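PDB 6ZRZ: DMATS type aromatic prenyltransferase from Streptomyces coelicolor, which probably transfers a dimethylallyl group from its diphosphate to carbon 5 of the tryptophan indole ring, inside an ABBA-type prenyltransferase barrel. Local coordinates for residues M78-E83 with C136-R141; L207-L212 with A254-S259; H296-D301 with Q335-T340. All blocks are in the same frame, centred on the assembly; numbering follows the deposited sequence. Where two conformers were deposited one is given.

Contact 1 (M78-E83 with C136-R141); sequences MRVLVE and CALELR. With 6C7 (S-(3-methylbut-2-en-1-yl) trihydrogen thiodiphosphate), chain C.
Strand 78-82 and strand 136-139 run antiparallel, their short axes 4.6 Å apart at closest approach and their N-to-C directions 163° apart, and five backbone hydrogen bonds join them and the residue beyond. Val80 and Leu138 exchange two, Val82 and Cys136 another two; the fifth, from Leu140 N to Met78 O at 2.9 Å, carries the ladder past the last paired residue. Beyond it, a water takes a bond from Met78 N and gives one to Leu140 O.

On the face bearing Val80 and Val82, Val80 CG1 sits 4.0 Å from Leu138 CB, the two running alongside each other in the same direction. Helix 25-39 packs on this face through Val34, Leu35 and Leu39. At the end of the pair, Met78, its CG anti to the backbone N (chi1 -173°) and its chain extended, brings CE to 3.7 Å from Leu140 CD1.

The opposite face carries Arg79, Leu81, Ala137 and Glu139. Leu81 CD1 lies 4.0 Å from Ala137 CB, while its other branch, CD2, meets prenyl atom C13 of the thiodiphosphate at 3.6 Å. Arg79 lays CG over Glu139 CA at 3.9 Å, then bends at chi2 and chi3 away from that strand. Its NH1 gives O6 of the ligand a fairly straight bond (2.9 Å, 163°), with O6 in the guanidinium plane; the NH2 bond to O7 is bent and weak. Ser67 takes the NE hydrogen bond and so helps fix the plane. One strand pair thus offers a cation to the diphosphate and a methyl to the prenyl tail, consistent with holding both ends of the donor during transfer.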
loop_
_atom_site.group_PDB
_atom_site.type_symbol
_atom_site.label_atom_id
_atom_site.label_comp_id
_atom_site.label_asym_id
_atom_site.label_seq_id
_atom_site.Cartn_x
_atom_site.Cartn_y
_atom_site.Cartn_z
ATOM N N MET A 78 -8.046 -4.472 -8.095
ATOM C CA MET A 78 -8.071 -4.670 -6.634
ATOM C C MET A 78 -6.762 -5.287 -6.184
ATOM O O MET A 78 -6.263 -6.199 -6.854
ATOM C CB MET A 78 -9.221 -5.568 -6.234
ATOM C CG MET A 78 -9.386 -5.662 -4.791
ATOM S SD MET A 78 -10.753 -6.718 -4.381
ATOM C CE MET A 78 -10.340 -7.102 -2.675
ATOM N N ARG A 79 -6.208 -4.774 -5.090
ATOM C CA ARG A 79 -4.988 -5.331 -4.494
ATOM C C ARG A 79 -5.221 -5.501 -3.002
ATOM O O ARG A 79 -6.099 -4.827 -2.441
ATOM C CB ARG A 79 -3.791 -4.452 -4.847
ATOM C CG ARG A 79 -3.672 -4.178 -6.348
ATOM C CD ARG A 79 -4.424 -2.945 -6.854
ATOM N NE ARG A 79 -3.884 -1.845 -6.093
ATOM C CZ ARG A 79 -2.736 -1.236 -6.354
ATOM N NH1 ARG A 79 -2.056 -1.523 -7.451
ATOM N NH2 ARG A 79 -2.307 -0.293 -5.535
ATOM N N VAL A 80 -4.531 -6.455 -2.410
ATOM C CA VAL A 80 -4.516 -6.623 -0.942
ATOM C C VAL A 80 -3.068 -6.648 -0.476
ATOM O O VAL A 80 -2.219 -7.322 -1.129
ATOM C CB VAL A 80 -5.287 -7.873 -0.483
ATOM C CG1 VAL A 80 -4.714 -9.152 -1.078
ATOM C CG2 VAL A 80 -5.367 -7.928 1.033
ATOM N N LEU A 81 -2.800 -5.912 0.581
ATOM C CA LEU A 81 -1.485 -5.807 1.248
ATOM C C LEU A 81 -1.566 -6.562 2.554
ATOM O O LEU A 81 -2.550 -6.374 3.289
ATOM C CB LEU A 81 -1.187 -4.339 1.530
ATOM C CG LEU A 81 0.124 -4.061 2.243
ATOM C CD1 LEU A 81 1.298 -4.426 1.349
ATOM C CD2 LEU A 81 0.206 -2.610 2.662
ATOM N N VAL A 82 -0.618 -7.448 2.818
ATOM C CA VAL A 82 -0.667 -8.303 4.022
ATOM C C VAL A 82 0.745 -8.409 4.616
ATOM O O VAL A 82 1.750 -8.322 3.886
ATOM C CB VAL A 82 -1.246 -9.681 3.679
ATOM C CG1 VAL A 82 -0.389 -10.414 2.710
ATOM C CG2 VAL A 82 -1.464 -10.503 4.914
ATOM N N GLU A 83 0.810 -8.621 5.892
ATOM C CA GLU A 83 2.047 -8.929 6.607
ATOM C C GLU A 83 1.977 -10.399 7.044
ATOM O O GLU A 83 1.380 -10.702 8.074
ATOM C CB GLU A 83 2.216 -7.993 7.797
ATOM C CG GLU A 83 3.483 -8.295 8.596
ATOM C CD GLU A 83 3.704 -7.365 9.780
ATOM O OE1 GLU A 83 3.132 -7.618 10.785
ATOM O OE2 GLU A 83 4.469 -6.409 9.670
ATOM N N CYS A 136 3.666 -8.277 1.696
ATOM C CA CYS A 136 3.358 -8.792 0.342
ATOM C C CYS A 136 2.063 -8.142 -0.149
ATOM O O CYS A 136 1.090 -8.099 0.646
ATOM C CB CYS A 136 3.303 -10.312 0.402
ATOM S SG CYS A 136 2.808 -11.076 -1.149
ATOM N N ALA A 137 2.059 -7.619 -1.364
ATOM C CA ALA A 137 0.827 -7.140 -1.996
ATOM C C ALA A 137 0.487 -8.067 -3.156
ATOM O O ALA A 137 1.403 -8.444 -3.913
ATOM C CB ALA A 137 0.952 -5.703 -2.428
ATOM N N LEU A 138 -0.770 -8.471 -3.222
ATOM C CA LEU A 138 -1.320 -9.330 -4.314
ATOM C C LEU A 138 -2.267 -8.489 -5.153
ATOM O O LEU A 138 -3.221 -7.931 -4.583
ATOM C CB LEU A 138 -2.041 -10.520 -3.709
ATOM C CG LEU A 138 -1.191 -11.362 -2.753
ATOM C CD1 LEU A 138 -2.036 -12.330 -1.972
ATOM C CD2 LEU A 138 -0.113 -12.067 -3.496
ATOM N N GLU A 139 -1.997 -8.394 -6.443
ATOM C CA GLU A 139 -2.954 -7.844 -7.434
ATOM C C GLU A 139 -3.936 -8.969 -7.797
ATOM O O GLU A 139 -3.493 -9.983 -8.372
ATOM C CB GLU A 139 -2.247 -7.310 -8.671
ATOM C CG GLU A 139 -3.240 -6.826 -9.745
ATOM C CD GLU A 139 -2.653 -6.161 -10.992
ATOM O OE1 GLU A 139 -1.407 -6.076 -11.105
ATOM O OE2 GLU A 139 -3.458 -5.732 -11.868
ATOM N N LEU A 140 -5.207 -8.798 -7.450
ATOM C CA LEU A 140 -6.253 -9.836 -7.599
ATOM C C LEU A 140 -6.775 -9.812 -9.041
ATOM O O LEU A 140 -7.912 -9.326 -9.274
ATOM C CB LEU A 140 -7.335 -9.597 -6.558
ATOM C CG LEU A 140 -6.816 -9.492 -5.121
ATOM C CD1 LEU A 140 -7.966 -9.507 -4.143
ATOM C CD2 LEU A 140 -5.826 -10.620 -4.819
ATOM N N ARG A 141 -5.918 -10.287 -9.937
ATOM C CA ARG A 141 -6.110 -10.362 -11.402
ATOM C C ARG A 141 -7.149 -11.411 -11.751
ATOM O O ARG A 141 -7.083 -12.541 -11.259
ATOM C CB ARG A 141 -4.807 -10.773 -12.079
ATOM C CG ARG A 141 -3.722 -9.722 -12.035
ATOM C CD ARG A 141 -2.450 -10.217 -12.675
ATOM N NE ARG A 141 -1.443 -9.165 -12.604
ATOM C CZ ARG A 141 -0.131 -9.339 -12.741
ATOM N NH1 ARG A 141 0.377 -10.540 -12.971
ATOM N NH2 ARG A 141 0.673 -8.297 -12.643
HETATM O O4 6C7 C . 2.631 0.837 -8.506
HETATM P P1 6C7 C . 1.718 -0.110 -7.539
HETATM O O6 6C7 C . 0.276 0.196 -7.625
HETATM O O5 6C7 C . 2.048 -1.643 -7.998
HETATM O O2 6C7 C . 2.330 -0.030 -6.032
HETATM P P3 6C7 C . 1.502 0.593 -4.782
HETATM O O8 6C7 C . 1.341 2.139 -5.200
HETATM O O7 6C7 C . 0.181 -0.023 -4.522
HETATM S S9 6C7 C . 2.631 0.568 -3.369
HETATM C C10 6C7 C . 1.636 1.381 -2.106
HETATM C C11 6C7 C . 1.703 0.412 -0.894
HETATM C C12 6C7 C . 2.741 0.581 0.239
HETATM C C13 6C7 C . 2.757 -0.411 1.382
HETATM C C14 6C7 C . 3.788 1.696 0.248
HETATM O O HOH W 1 -8.510 -6.786 -9.866
#

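Contact 2 (L207-L212 with A254-S259); sequences LRHDNL and AQSCHS. With TRP (tryptophan), chain D.
Leu207 pairs with Ser256 through two backbone hydrogen bonds, Leu207 N to Ser256 O at 2.9 Å and Ser256 N to Leu207 O at 3.0 Å, as the strands run antiparallel. Its CD2 reaches His258 NE2 at 3.4 Å, the leucine set nearly perpendicular to the histidine. Arg208 faces the other way, beside Gln255, and grips Asp210 side-on: NE meets OD1 and NH1 meets OD2, both on the syn side. On that face Gln255, extended beyond CG, brings OE1 to 3.7 Å from CZ3 of the bound tryptophan.

His209 N bonds to Ala254 O. With CG beside its own backbone N (chi1 -58°), the imidazole swings back along the pair, and NE2 meets Ser256 OG in the ring plane at 2.7 Å. That hydroxyl also bonds His258 NE2 at 2.8 Å, so one oxygen bridges two imidazoles and limits their rotation. Further on, Leu212 CD2 packs on Ala254 CB at 3.5 Å, and a water links His209 O, Leu212 N and Ala254 N.

Strand 254-260 lies between strands 202-209 and 270-275 in the barrel: Gln255 and Cys257 bond by backbone to Tyr274 and Thr272, Phe271 meets the His258 ring, and Leu212 precedes helix 214-218.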
loop_
_atom_site.group_PDB
_atom_site.type_symbol
_atom_site.label_atom_id
_atom_site.label_comp_id
_atom_site.label_asym_id
_atom_site.label_seq_id
_atom_site.Cartn_x
_atom_site.Cartn_y
_atom_site.Cartn_z
ATOM N N LEU A 207 10.266 7.145 -0.977
ATOM C CA LEU A 207 10.853 8.258 -0.193
ATOM C C LEU A 207 9.779 8.825 0.714
ATOM O O LEU A 207 8.637 8.972 0.274
ATOM C CB LEU A 207 11.302 9.384 -1.123
ATOM C CG LEU A 207 12.661 9.285 -1.798
ATOM C CD1 LEU A 207 13.101 7.882 -2.060
ATOM C CD2 LEU A 207 12.630 10.071 -3.106
ATOM N N ARG A 208 10.139 9.205 1.904
ATOM C CA ARG A 208 9.248 9.965 2.780
ATOM C C ARG A 208 9.526 11.447 2.536
ATOM O O ARG A 208 10.681 11.797 2.350
ATOM C CB ARG A 208 9.496 9.561 4.223
ATOM C CG ARG A 208 8.551 10.202 5.207
ATOM C CD ARG A 208 8.933 9.785 6.609
ATOM N NE ARG A 208 9.869 10.726 7.180
ATOM C CZ ARG A 208 11.031 10.428 7.783
ATOM N NH1 ARG A 208 11.756 11.411 8.295
ATOM N NH2 ARG A 208 11.452 9.164 7.907
ATOM N N HIS A 209 8.506 12.296 2.597
ATOM C CA HIS A 209 8.658 13.754 2.388
ATOM C C HIS A 209 7.968 14.488 3.522
ATOM O O HIS A 209 6.783 14.559 3.525
ATOM C CB HIS A 209 8.107 14.161 1.022
ATOM C CG HIS A 209 8.747 13.454 -0.118
ATOM N ND1 HIS A 209 9.992 13.778 -0.571
ATOM C CD2 HIS A 209 8.318 12.441 -0.878
ATOM C CE1 HIS A 209 10.296 12.996 -1.568
ATOM N NE2 HIS A 209 9.291 12.178 -1.782
ATOM N N ASP A 210 8.711 14.939 4.513
ATOM C CA ASP A 210 8.113 15.687 5.634
ATOM C C ASP A 210 7.755 17.091 5.170
ATOM O O ASP A 210 8.575 17.672 4.454
ATOM C CB ASP A 210 9.079 15.772 6.805
ATOM C CG ASP A 210 9.447 14.419 7.398
ATOM O OD1 ASP A 210 8.762 13.421 7.096
ATOM O OD2 ASP A 210 10.431 14.379 8.094
ATOM N N ASN A 211 6.572 17.575 5.529
ATOM C CA ASN A 211 6.127 18.969 5.244
ATOM C C ASN A 211 6.248 19.240 3.739
ATOM O O ASN A 211 6.813 20.291 3.339
ATOM C CB ASN A 211 6.941 19.977 6.060
ATOM C CG ASN A 211 6.932 19.628 7.523
ATOM O OD1 ASN A 211 5.878 19.351 8.077
ATOM N ND2 ASN A 211 8.098 19.607 8.138
ATOM N N LEU A 212 5.726 18.351 2.920
ATOM C CA LEU A 212 5.756 18.524 1.453
ATOM C C LEU A 212 4.823 19.664 1.051
ATOM O O LEU A 212 3.697 19.747 1.555
ATOM C CB LEU A 212 5.372 17.219 0.786
ATOM C CG LEU A 212 5.501 17.182 -0.735
ATOM C CD1 LEU A 212 6.948 17.286 -1.208
ATOM C CD2 LEU A 212 4.887 15.926 -1.244
ATOM N N ALA A 254 3.700 12.854 3.233
ATOM C CA ALA A 254 3.538 12.334 1.886
ATOM C C ALA A 254 4.664 11.353 1.642
ATOM O O ALA A 254 5.702 11.440 2.329
ATOM C CB ALA A 254 3.560 13.439 0.870
ATOM N N GLN A 255 4.483 10.473 0.689
ATOM C CA GLN A 255 5.549 9.587 0.217
ATOM C C GLN A 255 5.530 9.607 -1.305
ATOM O O GLN A 255 4.460 9.918 -1.884
ATOM C CB GLN A 255 5.332 8.163 0.736
ATOM C CG GLN A 255 5.488 8.035 2.236
ATOM C CD GLN A 255 5.614 6.586 2.667
ATOM O OE1 GLN A 255 5.859 5.658 1.851
ATOM N NE2 GLN A 255 5.429 6.373 3.941
ATOM N N SER A 256 6.646 9.276 -1.922
ATOM C CA SER A 256 6.735 9.076 -3.378
ATOM C C SER A 256 7.314 7.718 -3.647
ATOM O O SER A 256 8.053 7.197 -2.798
ATOM C CB SER A 256 7.542 10.169 -4.071
ATOM O OG SER A 256 8.873 10.196 -3.591
ATOM N N CYS A 257 7.003 7.175 -4.813
ATOM C CA CYS A 257 7.580 5.934 -5.314
ATOM C C CYS A 257 8.236 6.230 -6.665
ATOM O O CYS A 257 7.636 6.984 -7.461
ATOM C CB CYS A 257 6.510 4.861 -5.452
ATOM S SG CYS A 257 7.171 3.343 -6.172
ATOM N N HIS A 258 9.410 5.659 -6.888
ATOM C CA HIS A 258 10.213 5.793 -8.125
ATOM C C HIS A 258 10.491 4.383 -8.637
ATOM O O HIS A 258 11.109 3.622 -7.909
ATOM C CB HIS A 258 11.453 6.644 -7.854
ATOM C CG HIS A 258 11.119 7.903 -7.118
ATOM N ND1 HIS A 258 11.003 9.118 -7.765
ATOM C CD2 HIS A 258 10.805 8.121 -5.805
ATOM C CE1 HIS A 258 10.659 10.043 -6.905
ATOM N NE2 HIS A 258 10.515 9.444 -5.666
ATOM N N SER A 259 9.979 4.072 -9.819
ATOM C CA SER A 259 9.970 2.732 -10.470
ATOM C C SER A 259 11.124 2.620 -11.458
ATOM O O SER A 259 11.192 3.451 -12.358
ATOM C CB SER A 259 8.666 2.514 -11.190
ATOM O OG SER A 259 7.627 2.278 -10.277
HETATM N N TRP D . 0.181 2.405 7.187
HETATM C CA TRP D . 1.606 2.665 6.865
HETATM C C TRP D . 1.837 4.162 6.606
HETATM O O TRP D . 0.904 4.997 6.557
HETATM C CB TRP D . 2.074 1.814 5.679
HETATM C CG TRP D . 1.247 1.936 4.432
HETATM C CD1 TRP D . 0.143 1.197 4.093
HETATM C CD2 TRP D . 1.462 2.853 3.343
HETATM N NE1 TRP D . -0.339 1.601 2.875
HETATM C CE2 TRP D . 0.456 2.603 2.383
HETATM C CE3 TRP D . 2.417 3.839 3.077
HETATM C CZ2 TRP D . 0.369 3.321 1.189
HETATM C CZ3 TRP D . 2.337 4.542 1.898
HETATM C CH2 TRP D . 1.317 4.299 0.973
HETATM O OXT TRP D . 3.014 4.561 6.441
HETATM O O HOH W 2 4.423 15.827 3.826
#

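Contact 3 (H296-D301 with Q335-T340); sequences HHHGMD and QPPRVT. With 6C7 (S-(3-methylbut-2-en-1-yl) trihydrogen thiodiphosphate), chain C.
Pro337 puts its ring against the His298 imidazole, CB and CG each 3.7 Å from ND1. The carbonyl oxygen of Pro337 is buried here with no polar partner in the model. Leu227 and Leu329 also touch the proline ring.

Arg338 turns the other way, its bond from CA to CB directed away from segment 296-301 and into the barrel. CG stands opposite the backbone N (chi1 173°), and a bend at chi3 presents the guanidinium to the terminal phosphate of the thiodiphosphate. NH1 bonds O4 at 3.0 Å and NH2 bonds O6 at 3.0 Å, with N-H...O angles of 150° and 152°; a longer, weak bond runs from NH1 to O6. Ser69 OG takes a further bond from NH2, a second-shell contact that steadies the group. A leucine in its place would probably leave O4 and O6 without these charged donors and Ser69 without one of its two partners, weakening the hold on the terminal phosphate.

Val339 points back toward the helix end. Its CG2, beside the backbone N, touches Met300 CE at 3.7 Å and His298 CB at 4.2 Å, filling the angle between those two side chains; Leu329 and Phe70 add to the cluster. Thr340 faces the barrel interior again, bonded through OG1 to Ser69.

Segment 296-301 gains its shape from a Schellman motif: Gly299, at positive phi, is the C-prime residue, with Gly299 N bonded to His296 O and Met300 N to Leu295 O. The alternation of outward Val339 with inward Arg338 and Thr340 is that of a barrel strand in the ABBA prenyltransferase fold, helices outside and the diphosphate site within.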
loop_
_atom_site.group_PDB
_atom_site.type_symbol
_atom_site.label_atom_id
_atom_site.label_comp_id
_atom_site.label_asym_id
_atom_site.label_seq_id
_atom_site.Cartn_x
_atom_site.Cartn_y
_atom_site.Cartn_z
ATOM N N HIS A 296 -12.604 12.062 -11.363
ATOM C CA HIS A 296 -13.306 12.812 -12.432
ATOM C C HIS A 296 -12.287 13.597 -13.240
ATOM O O HIS A 296 -12.361 13.548 -14.484
ATOM C CB HIS A 296 -14.383 13.692 -11.838
ATOM C CG HIS A 296 -15.471 12.922 -11.169
ATOM N ND1 HIS A 296 -16.331 13.511 -10.255
ATOM C CD2 HIS A 296 -15.838 11.623 -11.270
ATOM C CE1 HIS A 296 -17.191 12.616 -9.840
ATOM N NE2 HIS A 296 -16.922 11.442 -10.457
ATOM N N HIS A 297 -11.314 14.210 -12.560
ATOM C CA HIS A 297 -10.279 15.088 -13.165
ATOM C C HIS A 297 -9.381 14.284 -14.105
ATOM O O HIS A 297 -8.804 14.899 -15.010
ATOM C CB HIS A 297 -9.490 15.827 -12.064
ATOM C CG HIS A 297 -10.257 16.961 -11.464
ATOM N ND1 HIS A 297 -9.700 17.836 -10.547
ATOM C CD2 HIS A 297 -11.540 17.378 -11.660
ATOM C CE1 HIS A 297 -10.613 18.733 -10.193
ATOM N NE2 HIS A 297 -11.749 18.470 -10.866
ATOM N N HIS A 298 -9.280 12.976 -13.904
ATOM C CA HIS A 298 -8.433 12.051 -14.704
ATOM C C HIS A 298 -9.320 11.139 -15.556
ATOM O O HIS A 298 -8.813 10.096 -16.004
ATOM C CB HIS A 298 -7.455 11.312 -13.774
ATOM C CG HIS A 298 -6.395 12.222 -13.267
ATOM N ND1 HIS A 298 -5.325 12.595 -14.054
ATOM C CD2 HIS A 298 -6.287 12.924 -12.124
ATOM C CE1 HIS A 298 -4.582 13.456 -13.402
ATOM N NE2 HIS A 298 -5.147 13.675 -12.213
ATOM N N GLY A 299 -10.593 11.532 -15.743
ATOM C CA GLY A 299 -11.548 10.969 -16.714
ATOM C C GLY A 299 -12.109 9.611 -16.294
ATOM O O GLY A 299 -12.293 8.755 -17.188
ATOM N N MET A 300 -12.401 9.403 -15.004
ATOM C CA MET A 300 -12.825 8.072 -14.489
ATOM C C MET A 300 -14.042 8.193 -13.572
ATOM O O MET A 300 -14.231 9.244 -12.960
ATOM C CB MET A 300 -11.660 7.401 -13.761
ATOM C CG MET A 300 -10.492 7.140 -14.697
ATOM S SD MET A 300 -9.094 6.319 -13.939
ATOM C CE MET A 300 -8.256 7.710 -13.177
ATOM N N ASP A 301 -14.831 7.128 -13.494
ATOM C CA ASP A 301 -16.042 7.057 -12.643
ATOM C C ASP A 301 -15.622 6.738 -11.209
ATOM O O ASP A 301 -14.645 5.991 -11.034
ATOM C CB ASP A 301 -17.037 6.013 -13.142
ATOM C CG ASP A 301 -18.230 5.862 -12.217
ATOM O OD1 ASP A 301 -19.087 6.746 -12.240
ATOM O OD2 ASP A 301 -18.259 4.886 -11.438
ATOM N N GLN A 335 1.715 6.115 -20.672
ATOM C CA GLN A 335 0.406 5.744 -20.065
ATOM C C GLN A 335 -0.281 6.994 -19.526
ATOM O O GLN A 335 0.383 7.956 -19.142
ATOM C CB GLN A 335 0.591 4.715 -18.951
ATOM C CG GLN A 335 0.708 3.286 -19.458
ATOM C CD GLN A 335 0.410 2.261 -18.388
ATOM O OE1 GLN A 335 0.316 2.577 -17.203
ATOM N NE2 GLN A 335 0.240 1.013 -18.809
ATOM N N PRO A 336 -1.631 7.016 -19.463
ATOM C CA PRO A 336 -2.340 8.094 -18.786
ATOM C C PRO A 336 -2.169 7.893 -17.281
ATOM O O PRO A 336 -1.940 6.772 -16.835
ATOM C CB PRO A 336 -3.802 7.883 -19.204
ATOM C CG PRO A 336 -3.893 6.372 -19.377
ATOM C CD PRO A 336 -2.548 5.977 -19.972
ATOM N N PRO A 337 -2.285 8.950 -16.456
ATOM C CA PRO A 337 -2.178 8.789 -15.005
ATOM C C PRO A 337 -3.146 7.725 -14.461
ATOM O O PRO A 337 -4.195 7.492 -15.070
ATOM C CB PRO A 337 -2.548 10.162 -14.445
ATOM C CG PRO A 337 -2.267 11.125 -15.595
ATOM C CD PRO A 337 -2.509 10.333 -16.861
ATOM N N ARG A 338 -2.775 7.123 -13.332
ATOM C CA ARG A 338 -3.548 6.102 -12.595
ATOM C C ARG A 338 -3.849 6.693 -11.213
ATOM O O ARG A 338 -2.961 7.407 -10.667
ATOM C CB ARG A 338 -2.722 4.808 -12.616
ATOM C CG ARG A 338 -3.258 3.659 -11.779
ATOM C CD ARG A 338 -2.592 2.328 -12.166
ATOM N NE ARG A 338 -1.156 2.293 -11.839
ATOM C CZ ARG A 338 -0.634 1.949 -10.665
ATOM N NH1 ARG A 338 0.683 1.961 -10.498
ATOM N NH2 ARG A 338 -1.421 1.569 -9.674
ATOM N N VAL A 339 -5.066 6.509 -10.704
ATOM C CA VAL A 339 -5.457 7.012 -9.349
ATOM C C VAL A 339 -5.740 5.803 -8.454
ATOM O O VAL A 339 -6.507 4.958 -8.846
ATOM C CB VAL A 339 -6.665 7.946 -9.418
ATOM C CG1 VAL A 339 -7.090 8.419 -8.047
ATOM C CG2 VAL A 339 -6.416 9.121 -10.349
ATOM N N THR A 340 -5.132 5.747 -7.277
ATOM C CA THR A 340 -5.319 4.612 -6.330
ATOM C C THR A 340 -5.861 5.135 -5.005
ATOM O O THR A 340 -5.345 6.138 -4.527
ATOM C CB THR A 340 -4.022 3.823 -6.147
ATOM O OG1 THR A 340 -3.529 3.477 -7.432
ATOM C CG2 THR A 340 -4.238 2.543 -5.371
HETATM O O4 6C7 C . 2.631 0.837 -8.506
HETATM P P1 6C7 C . 1.718 -0.110 -7.539
HETATM O O6 6C7 C . 0.276 0.196 -7.625
HETATM O O5 6C7 C . 2.048 -1.643 -7.998
HETATM O O2 6C7 C . 2.330 -0.030 -6.032
HETATM P P3 6C7 C . 1.502 0.593 -4.782
HETATM O O8 6C7 C . 1.341 2.139 -5.200
HETATM O O7 6C7 C . 0.181 -0.023 -4.522
HETATM S S9 6C7 C . 2.631 0.568 -3.369
HETATM C C10 6C7 C . 1.636 1.381 -2.106
HETATM C C11 6C7 C . 1.703 0.412 -0.894
HETATM C C12 6C7 C . 2.741 0.581 0.239
HETATM C C13 6C7 C . 2.757 -0.411 1.382
HETATM C C14 6C7 C . 3.788 1.696 0.248
#

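Overall arrangement
From the N terminus the chain closes three loops in series, none nesting within or crossing another. Contact 1 closes a roughly half-helical excursion of 52 residues between adjacent strands 77-82 and 135-139; contact 2 closes one of 41 residues, less than half of it helix, between strands 202-209 and 254-260. Contact 3 differs, tying the end of outer helix 284-297 to the start of the last barrel strand, 338-344, across a 33-residue loop holding helix 303-312 and strand 324-332. All three reach one closed antiparallel sheet. Contacts 1 and 3 meet inside the barrel, where Arg79 NH2 packs against Thr340 CG2 at 3.4 Å and both hold the thiodiphosphate; contact 2 touches neither and borders the tryptophan.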